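Side-chain contacts in enterobactin synthetase component F-related protein (Vibrio cholerae serotype O1, PDB 4OXI), which is an adenylation-domain protein that probably activates glycine with ATP as glycyl-adenylate, in a lipopolysaccharide-modification pathway linked to antimicrobial peptide resistance: residues R106-A109 with A110-I114; R130-T133 with E134-Q137; A295-I298 with H299-L303; P502-E505 with S506-S510. All blocks are in the same frame, centred on the assembly; numbering follows the deposited sequence.

Overall arrangement
Along the chain the four contacts follow in series, each a local contact within one continuous run of chain. Contacts 1, 2 and 3 lie in the AMP-binding enzyme region: contact 1 at the start of helix 108-119, contact 2 at the start of helix 133-142, contact 3 at the end of helix 294-301. Strand 123-126 comes between the first two along the chain; their centres are about 20 Å apart. Contact 3 lies about 22 Å from contact 1 and about 33 Å from contact 2, centre to centre. Contact 4 is a turn between strands 496-500 and 512-516, with the Tyr508 side chain about 8 Å from bound glycyl-adenosine-5'-phosphate. None of the four touches another.

Contact 1: R106-A109 with A110-I114; sequences RDLA and AYSAI
The carbonyl of Leu108 takes two bonds from Ser112, one turn further on. Ser112 N lies 2.8 Å from Leu108 O and donates with an N-H...O angle of 166°, the ordinary helical bond; Ser112 OG adds a second at 3.1 Å to Leu108 O, coming from above the carbonyl plane. With OG beside its own backbone N (chi1 -78°), the serine hydroxyl folds back onto the preceding turn. Ala113 N to Ala109 O, 3.1 Å, continues the helical pattern, and Ala110 N makes a weak bond to Asp107 O. These bonds open helix 108-119 of a beta-alpha-beta unit with strands 99-102 and 123-126, and Asp107 is its N-cap: OD2 accepts from Ala109 N at 3.0 Å and 171°, while OD1 forms a salt bridge with Lys72. Side-chain packing adds to these bonds. Leu108 CD1 lies 3.5 Å from Ser112 OG, so a methyl flanks the hydroxyl, and the leucine also packs on Met81 and Met84 of helix 78-95. Tyr111 turns the edge of its ring to the start of the helix, CD2 being 3.1 Å from Asp107 O near the ring plane. Further along that ring, OH passes 4.0 Å from Arg106 CA and is hydrogen-bonded to Gln260.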
ATOM      1  N   ARG A 106       4.736  -7.632 -10.067  1.00 27.43           N
ATOM      2  CA  ARG A 106       5.953  -8.361  -9.677  1.00 22.82           C
ATOM      3  C   ARG A 106       6.819  -8.700 -10.862  1.00 25.96           C
ATOM      4  O   ARG A 106       7.349  -9.806 -10.975  1.00 23.35           O
ATOM      5  CB  ARG A 106       5.622  -9.625  -8.869  1.00 21.23           C
ATOM      6  CG  ARG A 106       5.060  -9.261  -7.488  1.00 26.00           C
ATOM      7  CD  ARG A 106       4.771 -10.447  -6.587  1.00 25.99           C
ATOM      8  NE  ARG A 106       3.930  -9.988  -5.481  1.00 26.69           N
ATOM      9  CZ  ARG A 106       4.379  -9.333  -4.411  1.00 28.17           C
ATOM     10  NH1 ARG A 106       5.681  -9.077  -4.269  1.00 25.50           N
ATOM     11  NH2 ARG A 106       3.518  -8.941  -3.478  1.00 25.29           N
ATOM     12  N   ASP A 107       6.945  -7.728 -11.751  1.00 23.28           N
ATOM     13  CA  ASP A 107       7.604  -7.936 -13.019  1.00 24.24           C
ATOM     14  C   ASP A 107       8.299  -6.631 -13.403  1.00 23.82           C
ATOM     15  O   ASP A 107       7.873  -5.545 -12.981  1.00 22.27           O
ATOM     16  CB  ASP A 107       6.559  -8.305 -14.070  1.00 26.86           C
ATOM     17  CG  ASP A 107       7.174  -8.599 -15.429  1.00 29.76           C
ATOM     18  OD1 ASP A 107       7.451  -9.790 -15.702  1.00 39.47           O
ATOM     19  OD2 ASP A 107       7.393  -7.649 -16.223  1.00 30.72           O
ATOM     20  N   LEU A 108       9.357  -6.735 -14.198  1.00 19.53           N
ATOM     21  CA  LEU A 108      10.135  -5.571 -14.608  1.00 20.66           C
ATOM     22  C   LEU A 108       9.268  -4.433 -15.148  1.00 22.90           C
ATOM     23  O   LEU A 108       9.523  -3.252 -14.866  1.00 21.98           O
ATOM     24  CB  LEU A 108      11.133  -5.991 -15.683  1.00 19.60           C
ATOM     25  CG  LEU A 108      11.795  -4.862 -16.469  1.00 23.34           C
ATOM     26  CD1 LEU A 108      12.726  -4.074 -15.548  1.00 20.47           C
ATOM     27  CD2 LEU A 108      12.550  -5.429 -17.680  1.00 22.15           C
ATOM     28  N   ALA A 109       8.251  -4.788 -15.929  1.00 21.44           N
ATOM     29  CA  ALA A 109       7.408  -3.789 -16.582  1.00 21.66           C
ATOM     30  C   ALA A 109       6.703  -2.899 -15.564  1.00 18.72           C
ATOM     31  O   ALA A 109       6.575  -1.705 -15.781  1.00 23.16           O
ATOM     32  CB  ALA A 109       6.406  -4.460 -17.488  1.00 18.18           C
ATOM     33  N   ALA A 110       6.274  -3.459 -14.436  1.00 21.39           N
ATOM     34  CA  ALA A 110       5.616  -2.636 -13.405  1.00 18.69           C
ATOM     35  C   ALA A 110       6.564  -1.607 -12.806  1.00 21.52           C
ATOM     36  O   ALA A 110       6.193  -0.436 -12.654  1.00 22.03           O
ATOM     37  CB  ALA A 110       5.028  -3.507 -12.310  1.00 19.55           C
ATOM     38  N   TYR A 111       7.780  -2.036 -12.450  1.00 19.55           N
ATOM     39  CA  TYR A 111       8.751  -1.132 -11.816  1.00 18.11           C
ATOM     40  C   TYR A 111       9.316  -0.108 -12.817  1.00 20.96           C
ATOM     41  O   TYR A 111       9.587   1.032 -12.450  1.00 21.69           O
ATOM     42  CB  TYR A 111       9.857  -1.934 -11.084  1.00 17.16           C
ATOM     43  CG  TYR A 111       9.228  -2.867 -10.071  1.00 17.12           C
ATOM     44  CD1 TYR A 111       8.945  -2.442  -8.792  1.00 15.43           C
ATOM     45  CD2 TYR A 111       8.844  -4.149 -10.431  1.00 17.92           C
ATOM     46  CE1 TYR A 111       8.311  -3.284  -7.877  1.00 17.72           C
ATOM     47  CE2 TYR A 111       8.218  -4.986  -9.540  1.00 22.01           C
ATOM     48  CZ  TYR A 111       7.955  -4.550  -8.266  1.00 19.82           C
ATOM     49  OH  TYR A 111       7.325  -5.405  -7.395  1.00 22.23           O
ATOM     50  N   SER A 112       9.495  -0.522 -14.071  1.00 18.66           N
ATOM     51  CA  SER A 112       9.875   0.390 -15.147  1.00 19.58           C
ATOM     52  C   SER A 112       8.861   1.523 -15.272  1.00 21.06           C
ATOM     53  O   SER A 112       9.228   2.680 -15.375  1.00 19.01           O
ATOM     54  CB  SER A 112       9.889  -0.372 -16.482  1.00 19.27           C
ATOM     55  OG  SER A 112      11.063  -1.147 -16.613  1.00 32.64           O
ATOM     56  N   ALA A 113       7.578   1.164 -15.302  1.00 19.19           N
ATOM     57  CA  ALA A 113       6.506   2.145 -15.480  1.00 19.21           C
ATOM     58  C   ALA A 113       6.365   3.053 -14.278  1.00 17.72           C
ATOM     59  O   ALA A 113       6.063   4.234 -14.431  1.00 20.26           O
ATOM     60  CB  ALA A 113       5.175   1.447 -15.779  1.00 17.78           C
ATOM     61  N   ILE A 114       6.581   2.516 -13.080  1.00 19.03           N
ATOM     62  CA  ILE A 114       6.503   3.339 -11.870  1.00 17.50           C
ATOM     63  C   ILE A 114       7.639   4.377 -11.808  1.00 19.53           C
ATOM     64  O   ILE A 114       7.394   5.548 -11.505  1.00 16.40           O
ATOM     65  CB  ILE A 114       6.469   2.484 -10.596  1.00 19.19           C
ATOM     66  CG1 ILE A 114       5.157   1.698 -10.528  1.00 15.42           C
ATOM     67  CG2 ILE A 114       6.582   3.375  -9.364  1.00 15.00           C
ATOM     68  CD1 ILE A 114       5.057   0.740  -9.366  1.00 15.93           C
TER

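Contact 2: R130-T133 with E134-Q137; sequences RATT and EQIQ
Two torsions bring Thr132 and Gln135 together: chi1 of 67° sets Thr132 OG1 between its backbone N and carbonyl carbon, and a bend at chi2 (148°) swings the Gln135 amide back towards the residue three places earlier. The result is a capping box at the start of helix 133-142. Gln135 N donates to Thr132 OG1 over 3.0 Å, and in return Thr132 N donates to Gln135 OE1 over 2.9 Å at 169°. That second bond is straight at the hydrogen, yet its donor stands above the plane of the glutamine carbonyl. The amide carbon CD is also close to the hydroxyl, 3.3 Å from Thr132 OG1, while OE1 passes 3.3 Å from Ala131 CA. Behind the box, Ile136 N bonds to Thr132 O at 2.9 Å. Ile136 CG1 meets Ala131 CB at 4.0 Å, an apolar touch; the isoleucine also packs on Leu103 and Leu127. Ala131 O is held by Arg157 of helix 155-164, a helix that Thr133 and Gln137 also touch. Each member of the box both gives a backbone N-H and accepts through its side chain, so a first-turn amide and the amide of the cap residue itself are both satisfied locally.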
ATOM      1  N   ARG A 130      -5.765  -9.612  -8.911  1.00 25.82           N
ATOM      2  CA  ARG A 130      -6.952 -10.457  -9.008  1.00 30.76           C
ATOM      3  C   ARG A 130      -8.245  -9.674  -9.246  1.00 30.71           C
ATOM      4  O   ARG A 130      -9.332 -10.164  -8.990  1.00 29.97           O
ATOM      5  CB  ARG A 130      -7.036 -11.380  -7.784  1.00 29.84           C
ATOM      6  CG  ARG A 130      -5.783 -12.268  -7.705  1.00 31.79           C
ATOM      7  CD  ARG A 130      -5.882 -13.379  -6.690  1.00 40.65           C
ATOM      8  NE  ARG A 130      -5.969 -12.846  -5.339  1.00 40.34           N
ATOM      9  CZ  ARG A 130      -6.138 -13.592  -4.249  1.00 51.46           C
ATOM     10  NH1 ARG A 130      -6.210 -13.005  -3.052  1.00 47.12           N
ATOM     11  NH2 ARG A 130      -6.240 -14.919  -4.354  1.00 48.53           N
ATOM     12  N   ALA A 131      -8.120  -8.447  -9.740  1.00 29.73           N
ATOM     13  CA  ALA A 131      -9.297  -7.700 -10.158  1.00 25.53           C
ATOM     14  C   ALA A 131      -9.865  -8.325 -11.417  1.00 28.93           C
ATOM     15  O   ALA A 131      -9.124  -8.762 -12.316  1.00 26.82           O
ATOM     16  CB  ALA A 131      -8.953  -6.244 -10.414  1.00 26.01           C
ATOM     17  N   THR A 132     -11.189  -8.347 -11.485  1.00 26.82           N
ATOM     18  CA  THR A 132     -11.894  -8.844 -12.653  1.00 27.60           C
ATOM     19  C   THR A 132     -11.908  -7.788 -13.726  1.00 28.03           C
ATOM     20  O   THR A 132     -11.634  -6.598 -13.473  1.00 25.63           O
ATOM     21  CB  THR A 132     -13.358  -9.164 -12.327  1.00 29.79           C
ATOM     22  OG1 THR A 132     -14.053  -7.943 -12.033  1.00 29.25           O
ATOM     23  CG2 THR A 132     -13.442 -10.109 -11.128  1.00 31.67           C
ATOM     24  N   THR A 133     -12.246  -8.233 -14.925  1.00 21.80           N
ATOM     25  CA  THR A 133     -12.404  -7.349 -16.059  1.00 28.11           C
ATOM     26  C   THR A 133     -13.295  -6.169 -15.709  1.00 28.13           C
ATOM     27  O   THR A 133     -12.953  -5.011 -15.972  1.00 29.55           O
ATOM     28  CB  THR A 133     -13.011  -8.129 -17.217  1.00 26.43           C
ATOM     29  OG1 THR A 133     -12.073  -9.133 -17.617  1.00 29.91           O
ATOM     30  CG2 THR A 133     -13.292  -7.219 -18.392  1.00 28.96           C
ATOM     31  N   GLU A 134     -14.428  -6.470 -15.091  1.00 27.48           N
ATOM     32  CA  GLU A 134     -15.397  -5.450 -14.720  1.00 33.17           C
ATOM     33  C   GLU A 134     -14.838  -4.464 -13.703  1.00 27.81           C
ATOM     34  O   GLU A 134     -15.066  -3.257 -13.811  1.00 29.96           O
ATOM     35  CB  GLU A 134     -16.652  -6.121 -14.159  1.00 37.69           C
ATOM     36  CG  GLU A 134     -17.746  -5.155 -13.744  1.00 45.63           C
ATOM     37  CD  GLU A 134     -19.021  -5.880 -13.308  1.00 68.53           C
ATOM     38  OE1 GLU A 134     -19.415  -6.848 -14.004  1.00 71.67           O
ATOM     39  OE2 GLU A 134     -19.620  -5.487 -12.276  1.00 68.02           O
ATOM     40  N   GLN A 135     -14.101  -4.973 -12.718  1.00 24.79           N
ATOM     41  CA  GLN A 135     -13.528  -4.104 -11.693  1.00 28.49           C
ATOM     42  C   GLN A 135     -12.484  -3.155 -12.283  1.00 25.48           C
ATOM     43  O   GLN A 135     -12.403  -1.994 -11.878  1.00 24.50           O
ATOM     44  CB  GLN A 135     -12.933  -4.935 -10.550  1.00 26.20           C
ATOM     45  CG  GLN A 135     -13.984  -5.499  -9.585  1.00 27.21           C
ATOM     46  CD  GLN A 135     -13.576  -6.843  -9.008  1.00 32.58           C
ATOM     47  OE1 GLN A 135     -12.409  -7.243  -9.080  1.00 29.61           O
ATOM     48  NE2 GLN A 135     -14.542  -7.562  -8.457  1.00 36.91           N
ATOM     49  N   ILE A 136     -11.698  -3.661 -13.235  1.00 24.22           N
ATOM     50  CA  ILE A 136     -10.687  -2.864 -13.930  1.00 26.59           C
ATOM     51  C   ILE A 136     -11.356  -1.740 -14.715  1.00 26.89           C
ATOM     52  O   ILE A 136     -10.911  -0.586 -14.651  1.00 27.57           O
ATOM     53  CB  ILE A 136      -9.830  -3.735 -14.880  1.00 23.69           C
ATOM     54  CG1 ILE A 136      -9.003  -4.736 -14.074  1.00 23.42           C
ATOM     55  CG2 ILE A 136      -8.904  -2.864 -15.727  1.00 21.63           C
ATOM     56  CD1 ILE A 136      -8.249  -5.753 -14.920  1.00 23.14           C
ATOM     57  N   GLN A 137     -12.431  -2.073 -15.434  1.00 26.68           N
ATOM     58  CA  GLN A 137     -13.212  -1.080 -16.185  1.00 25.57           C
ATOM     59  C   GLN A 137     -13.708   0.025 -15.252  1.00 25.39           C
ATOM     60  O   GLN A 137     -13.594   1.212 -15.566  1.00 26.01           O
ATOM     61  CB  GLN A 137     -14.413  -1.740 -16.892  1.00 26.90           C
ATOM     62  CG  GLN A 137     -14.177  -2.232 -18.327  1.00 36.40           C
ATOM     63  CD  GLN A 137     -15.269  -3.226 -18.827  1.00 49.80           C
ATOM     64  OE1 GLN A 137     -16.035  -3.783 -18.032  1.00 46.21           O
ATOM     65  NE2 GLN A 137     -15.319  -3.452 -20.145  1.00 40.21           N
TER

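Contact 3: A295-I298 with H299-L303; sequences AEFI and HHHQL
Ile298 O receives Leu303 N at 3.0 Å where helix 294-301 closes in a Schellman motif, Gln302 having swung to positive phi (52°). Upstream of this, the last helical turns are bonded in the usual i to i+4 way. His299 N reaches Ala295 O at 3.0 Å, His300 N reaches Glu296 O at 2.8 Å, and His301 N donates to Phe297 O. The carbonyl of His299, one after that of Ile298, is bonded twice by Gln302: its backbone N provides one bond, and its side chain curls back to provide the other. Gln302 NE2 lies 2.9 Å from His299 O, in the carbonyl plane on a lone pair, and the acceptor also lies nearly in the glutamine's amide plane. Other polar groups find partners elsewhere in the chain: Arg257 for His301 O, Ser329 for Leu303 O, and Arg319 in a salt bridge with Glu296 OE1.

The apolar side of the helix end is built on Phe297, Ile298 and Leu303. After the turn, Leu303 doubles back so that its CD1 touches Ile298 CG1 at 4.0 Å and comes to the rim of the Phe297 ring near its plane. Phe297 CG is anti to the backbone N (chi1 -171°), which carries its ring towards His301. The two rings meet obliquely, planes 59° apart, and the imidazole also meets Trp70 and Tyr284. Within this pair His301 CD2 lies 3.4 Å from Phe297 CE2, above the phenyl plane and offset toward its rim.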
ATOM      1  N   ALA A 295      11.246 -15.305   5.529  1.00 27.59           N
ATOM      2  CA  ALA A 295      12.545 -15.442   6.171  1.00 25.73           C
ATOM      3  C   ALA A 295      13.559 -16.131   5.258  1.00 25.27           C
ATOM      4  O   ALA A 295      14.722 -15.712   5.170  1.00 26.09           O
ATOM      5  CB  ALA A 295      12.407 -16.188   7.491  1.00 31.65           C
ATOM      6  N   GLU A 296      13.134 -17.189   4.579  1.00 27.29           N
ATOM      7  CA  GLU A 296      14.015 -17.829   3.602  1.00 25.52           C
ATOM      8  C   GLU A 296      14.399 -16.878   2.470  1.00 26.92           C
ATOM      9  O   GLU A 296      15.536 -16.899   1.997  1.00 24.80           O
ATOM     10  CB  GLU A 296      13.380 -19.083   3.011  1.00 28.83           C
ATOM     11  CG  GLU A 296      13.128 -20.195   4.010  1.00 31.75           C
ATOM     12  CD  GLU A 296      11.703 -20.191   4.520  1.00 40.07           C
ATOM     13  OE1 GLU A 296      11.065 -21.269   4.516  1.00 48.28           O
ATOM     14  OE2 GLU A 296      11.213 -19.106   4.916  1.00 42.47           O
ATOM     15  N   PHE A 297      13.458 -16.051   2.022  1.00 24.51           N
ATOM     16  CA  PHE A 297      13.782 -15.087   0.972  1.00 22.22           C
ATOM     17  C   PHE A 297      14.843 -14.099   1.483  1.00 22.90           C
ATOM     18  O   PHE A 297      15.835 -13.836   0.811  1.00 20.55           O
ATOM     19  CB  PHE A 297      12.517 -14.353   0.482  1.00 18.74           C
ATOM     20  CG  PHE A 297      12.751 -13.494  -0.742  1.00 21.33           C
ATOM     21  CD1 PHE A 297      12.975 -12.135  -0.623  1.00 18.98           C
ATOM     22  CD2 PHE A 297      12.757 -14.054  -2.010  1.00 20.97           C
ATOM     23  CE1 PHE A 297      13.198 -11.356  -1.746  1.00 20.47           C
ATOM     24  CE2 PHE A 297      12.986 -13.285  -3.133  1.00 19.02           C
ATOM     25  CZ  PHE A 297      13.206 -11.933  -3.007  1.00 20.24           C
ATOM     26  N   ILE A 298      14.640 -13.573   2.689  1.00 23.11           N
ATOM     27  CA  ILE A 298      15.572 -12.601   3.259  1.00 21.88           C
ATOM     28  C   ILE A 298      16.970 -13.196   3.343  1.00 23.27           C
ATOM     29  O   ILE A 298      17.940 -12.605   2.865  1.00 22.20           O
ATOM     30  CB  ILE A 298      15.115 -12.152   4.674  1.00 22.54           C
ATOM     31  CG1 ILE A 298      13.929 -11.179   4.565  1.00 22.76           C
ATOM     32  CG2 ILE A 298      16.268 -11.509   5.427  1.00 23.66           C
ATOM     33  CD1 ILE A 298      12.899 -11.331   5.670  1.00 22.60           C
ATOM     34  N   HIS A 299      17.063 -14.382   3.934  1.00 22.06           N
ATOM     35  CA  HIS A 299      18.349 -15.060   4.059  1.00 27.37           C
ATOM     36  C   HIS A 299      18.988 -15.400   2.700  1.00 25.16           C
ATOM     37  O   HIS A 299      20.175 -15.161   2.485  1.00 25.35           O
ATOM     38  CB  HIS A 299      18.202 -16.324   4.917  1.00 26.76           C
ATOM     39  CG  HIS A 299      19.450 -17.144   4.978  1.00 33.27           C
ATOM     40  ND1 HIS A 299      20.541 -16.784   5.742  1.00 38.10           N
ATOM     41  CD2 HIS A 299      19.795 -18.288   4.342  1.00 36.89           C
ATOM     42  CE1 HIS A 299      21.500 -17.678   5.581  1.00 36.31           C
ATOM     43  NE2 HIS A 299      21.073 -18.602   4.740  1.00 39.59           N
ATOM     44  N   HIS A 300      18.192 -15.954   1.787  1.00 25.22           N
ATOM     45  CA  HIS A 300      18.661 -16.310   0.440  1.00 20.15           C
ATOM     46  C   HIS A 300      19.314 -15.134  -0.283  1.00 23.69           C
ATOM     47  O   HIS A 300      20.356 -15.282  -0.933  1.00 22.11           O
ATOM     48  CB  HIS A 300      17.469 -16.802  -0.375  1.00 26.19           C
ATOM     49  CG  HIS A 300      17.835 -17.430  -1.680  1.00 23.94           C
ATOM     50  ND1 HIS A 300      17.845 -16.729  -2.866  1.00 29.14           N
ATOM     51  CD2 HIS A 300      18.155 -18.707  -1.994  1.00 22.49           C
ATOM     52  CE1 HIS A 300      18.181 -17.541  -3.852  1.00 25.85           C
ATOM     53  NE2 HIS A 300      18.374 -18.747  -3.349  1.00 28.24           N
ATOM     54  N   HIS A 301      18.713 -13.953  -0.171  1.00 22.65           N
ATOM     55  CA  HIS A 301      19.264 -12.787  -0.865  1.00 24.16           C
ATOM     56  C   HIS A 301      20.021 -11.843   0.045  1.00 21.27           C
ATOM     57  O   HIS A 301      20.417 -10.774  -0.400  1.00 26.97           O
ATOM     58  CB  HIS A 301      18.165 -11.994  -1.597  1.00 27.10           C
ATOM     59  CG  HIS A 301      17.568 -12.728  -2.752  1.00 21.88           C
ATOM     60  ND1 HIS A 301      18.264 -12.969  -3.920  1.00 24.43           N
ATOM     61  CD2 HIS A 301      16.351 -13.299  -2.910  1.00 19.53           C
ATOM     62  CE1 HIS A 301      17.498 -13.651  -4.752  1.00 22.59           C
ATOM     63  NE2 HIS A 301      16.330 -13.862  -4.166  1.00 25.52           N
ATOM     64  N   GLN A 302      20.201 -12.217   1.310  1.00 24.19           N
ATOM     65  CA  GLN A 302      20.909 -11.356   2.250  1.00 27.39           C
ATOM     66  C   GLN A 302      20.314  -9.940   2.263  1.00 24.29           C
ATOM     67  O   GLN A 302      21.042  -8.957   2.159  1.00 24.96           O
ATOM     68  CB  GLN A 302      22.406 -11.302   1.895  1.00 25.07           C
ATOM     69  CG  GLN A 302      23.132 -12.652   2.095  1.00 30.72           C
ATOM     70  CD  GLN A 302      23.183 -13.059   3.567  1.00 38.05           C
ATOM     71  OE1 GLN A 302      23.947 -12.489   4.351  1.00 43.31           O
ATOM     72  NE2 GLN A 302      22.347 -14.027   3.953  1.00 36.13           N
ATOM     73  N   LEU A 303      18.996  -9.840   2.374  1.00 25.02           N
ATOM     74  CA  LEU A 303      18.343  -8.531   2.442  1.00 26.52           C
ATOM     75  C   LEU A 303      18.789  -7.791   3.690  1.00 23.34           C
ATOM     76  O   LEU A 303      18.948  -8.393   4.747  1.00 21.70           O
ATOM     77  CB  LEU A 303      16.824  -8.683   2.467  1.00 20.94           C
ATOM     78  CG  LEU A 303      16.208  -9.339   1.229  1.00 22.20           C
ATOM     79  CD1 LEU A 303      14.695  -9.118   1.209  1.00 16.90           C
ATOM     80  CD2 LEU A 303      16.834  -8.812  -0.056  1.00 19.86           C
TER

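Contact 4: P502-E505 with S506-S510; sequences PLSE and SGYAS
Ser504 and Gly507 bound a type I beta turn that reverses the chain between strands 496-500 and 512-516, closed by Gly507 N to Ser504 O at 2.9 Å. Gly507 has phi 84°, a conformation in which a CB would press on the preceding carbonyl oxygen. The Ser504 side chain runs into the mouth of this turn. Its CB lies 3.8 Å from Tyr508 O. From there chi1 of 68° turns OG toward the amides of Ser506 and Tyr508. At this tip OG accepts from Tyr508 N at 3.2 Å and, weakly, from Ser506 N; it is also hydrogen-bonded to Glu314 of helix 311-318, whose carboxylate bonds Ser506 OG too. Two serine hydroxyls thus tie the turn to helix 311-318 through one carboxylate. Ser506 CB sits over the centre of one face of the Tyr508 ring, and Tyr508 OH is hydrogen-bonded to Ala339 O. Farther from the turn, Leu503 and Ala509 form a non-hydrogen-bonded antiparallel pair, a single bridge, flanked by Ser504 N to Tyr508 O and Ser510 N to Pro502 O, the latter 3.2 Å. Beside that bridge Leu503 CD2 rests against Ala509 CB at 3.7 Å, and Pro502 CG lies 3.5 Å from Ser510 OG.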
ATOM      1  N   PRO A 502     -10.254 -17.656  10.678  1.00 32.99           N
ATOM      2  CA  PRO A 502      -9.733 -17.855  12.043  1.00 36.66           C
ATOM      3  C   PRO A 502      -8.780 -16.755  12.504  1.00 37.40           C
ATOM      4  O   PRO A 502      -8.335 -15.925  11.710  1.00 34.15           O
ATOM      5  CB  PRO A 502      -8.978 -19.192  11.945  1.00 37.34           C
ATOM      6  CG  PRO A 502      -8.603 -19.321  10.487  1.00 32.91           C
ATOM      7  CD  PRO A 502      -9.639 -18.572   9.695  1.00 29.22           C
ATOM      8  N   LEU A 503      -8.490 -16.748  13.800  1.00 37.99           N
ATOM      9  CA  LEU A 503      -7.566 -15.785  14.372  1.00 42.26           C
ATOM     10  C   LEU A 503      -6.295 -16.501  14.815  1.00 47.92           C
ATOM     11  O   LEU A 503      -6.342 -17.631  15.309  1.00 46.76           O
ATOM     12  CB  LEU A 503      -8.201 -15.080  15.566  1.00 41.31           C
ATOM     13  CG  LEU A 503      -9.560 -14.418  15.343  1.00 39.89           C
ATOM     14  CD1 LEU A 503     -10.046 -13.762  16.628  1.00 41.34           C
ATOM     15  CD2 LEU A 503      -9.494 -13.398  14.214  1.00 36.14           C
ATOM     16  N   SER A 504      -5.157 -15.845  14.623  1.00 44.85           N
ATOM     17  CA  SER A 504      -3.894 -16.359  15.134  1.00 40.46           C
ATOM     18  C   SER A 504      -3.752 -15.940  16.600  1.00 45.15           C
ATOM     19  O   SER A 504      -4.605 -15.222  17.130  1.00 42.90           O
ATOM     20  CB  SER A 504      -2.746 -15.795  14.312  1.00 35.16           C
ATOM     21  OG  SER A 504      -2.615 -14.403  14.541  1.00 39.88           O
ATOM     22  N   GLU A 505      -2.676 -16.369  17.254  1.00 47.58           N
ATOM     23  CA  GLU A 505      -2.462 -16.011  18.651  1.00 46.00           C
ATOM     24  C   GLU A 505      -2.296 -14.506  18.835  1.00 50.10           C
ATOM     25  O   GLU A 505      -2.544 -13.977  19.921  1.00 49.38           O
ATOM     26  CB  GLU A 505      -1.249 -16.739  19.221  1.00 59.08           C
ATOM     27  CG  GLU A 505      -1.326 -18.250  19.117  1.00 68.52           C
ATOM     28  CD  GLU A 505      -0.101 -18.928  19.706  1.00 83.07           C
ATOM     29  OE1 GLU A 505       0.934 -18.244  19.888  1.00 78.67           O
ATOM     30  OE2 GLU A 505      -0.176 -20.145  19.992  1.00 86.70           O
ATOM     31  N   SER A 506      -1.881 -13.814  17.776  1.00 46.02           N
ATOM     32  CA  SER A 506      -1.726 -12.366  17.849  1.00 43.82           C
ATOM     33  C   SER A 506      -3.031 -11.644  17.547  1.00 43.36           C
ATOM     34  O   SER A 506      -3.087 -10.414  17.574  1.00 44.92           O
ATOM     35  CB  SER A 506      -0.627 -11.885  16.899  1.00 48.85           C
ATOM     36  OG  SER A 506       0.558 -12.654  17.050  1.00 45.23           O
ATOM     37  N   GLY A 507      -4.081 -12.409  17.261  1.00 44.86           N
ATOM     38  CA  GLY A 507      -5.367 -11.829  16.916  1.00 40.86           C
ATOM     39  C   GLY A 507      -5.509 -11.432  15.452  1.00 40.32           C
ATOM     40  O   GLY A 507      -6.455 -10.732  15.096  1.00 41.20           O
ATOM     41  N   TYR A 508      -4.584 -11.868  14.598  1.00 36.97           N
ATOM     42  CA  TYR A 508      -4.674 -11.545  13.173  1.00 35.69           C
ATOM     43  C   TYR A 508      -5.615 -12.538  12.490  1.00 35.61           C
ATOM     44  O   TYR A 508      -5.499 -13.746  12.691  1.00 40.45           O
ATOM     45  CB  TYR A 508      -3.290 -11.578  12.489  1.00 32.68           C
ATOM     46  CG  TYR A 508      -2.206 -10.713  13.126  1.00 32.26           C
ATOM     47  CD1 TYR A 508      -2.520  -9.557  13.840  1.00 37.20           C
ATOM     48  CD2 TYR A 508      -0.864 -11.059  13.010  1.00 34.67           C
ATOM     49  CE1 TYR A 508      -1.521  -8.774  14.421  1.00 35.08           C
ATOM     50  CE2 TYR A 508       0.140 -10.288  13.587  1.00 32.56           C
ATOM     51  CZ  TYR A 508      -0.195  -9.152  14.288  1.00 35.98           C
ATOM     52  OH  TYR A 508       0.795  -8.392  14.853  1.00 36.94           O
ATOM     53  N   ALA A 509      -6.548 -12.016  11.694  1.00 35.79           N
ATOM     54  CA  ALA A 509      -7.511 -12.828  10.946  1.00 36.36           C
ATOM     55  C   ALA A 509      -6.985 -13.153   9.563  1.00 31.44           C
ATOM     56  O   ALA A 509      -6.603 -12.253   8.819  1.00 33.20           O
ATOM     57  CB  ALA A 509      -8.847 -12.092  10.823  1.00 29.91           C
ATOM     58  N   SER A 510      -6.983 -14.432   9.201  1.00 31.34           N
ATOM     59  CA  SER A 510      -6.522 -14.844   7.877  1.00 29.31           C
ATOM     60  C   SER A 510      -7.671 -14.968   6.877  1.00 28.54           C
ATOM     61  O   SER A 510      -7.440 -15.206   5.686  1.00 29.47           O
ATOM     62  CB  SER A 510      -5.761 -16.175   7.963  1.00 28.89           C
ATOM     63  OG  SER A 510      -6.529 -17.162   8.640  1.00 36.48           O
TER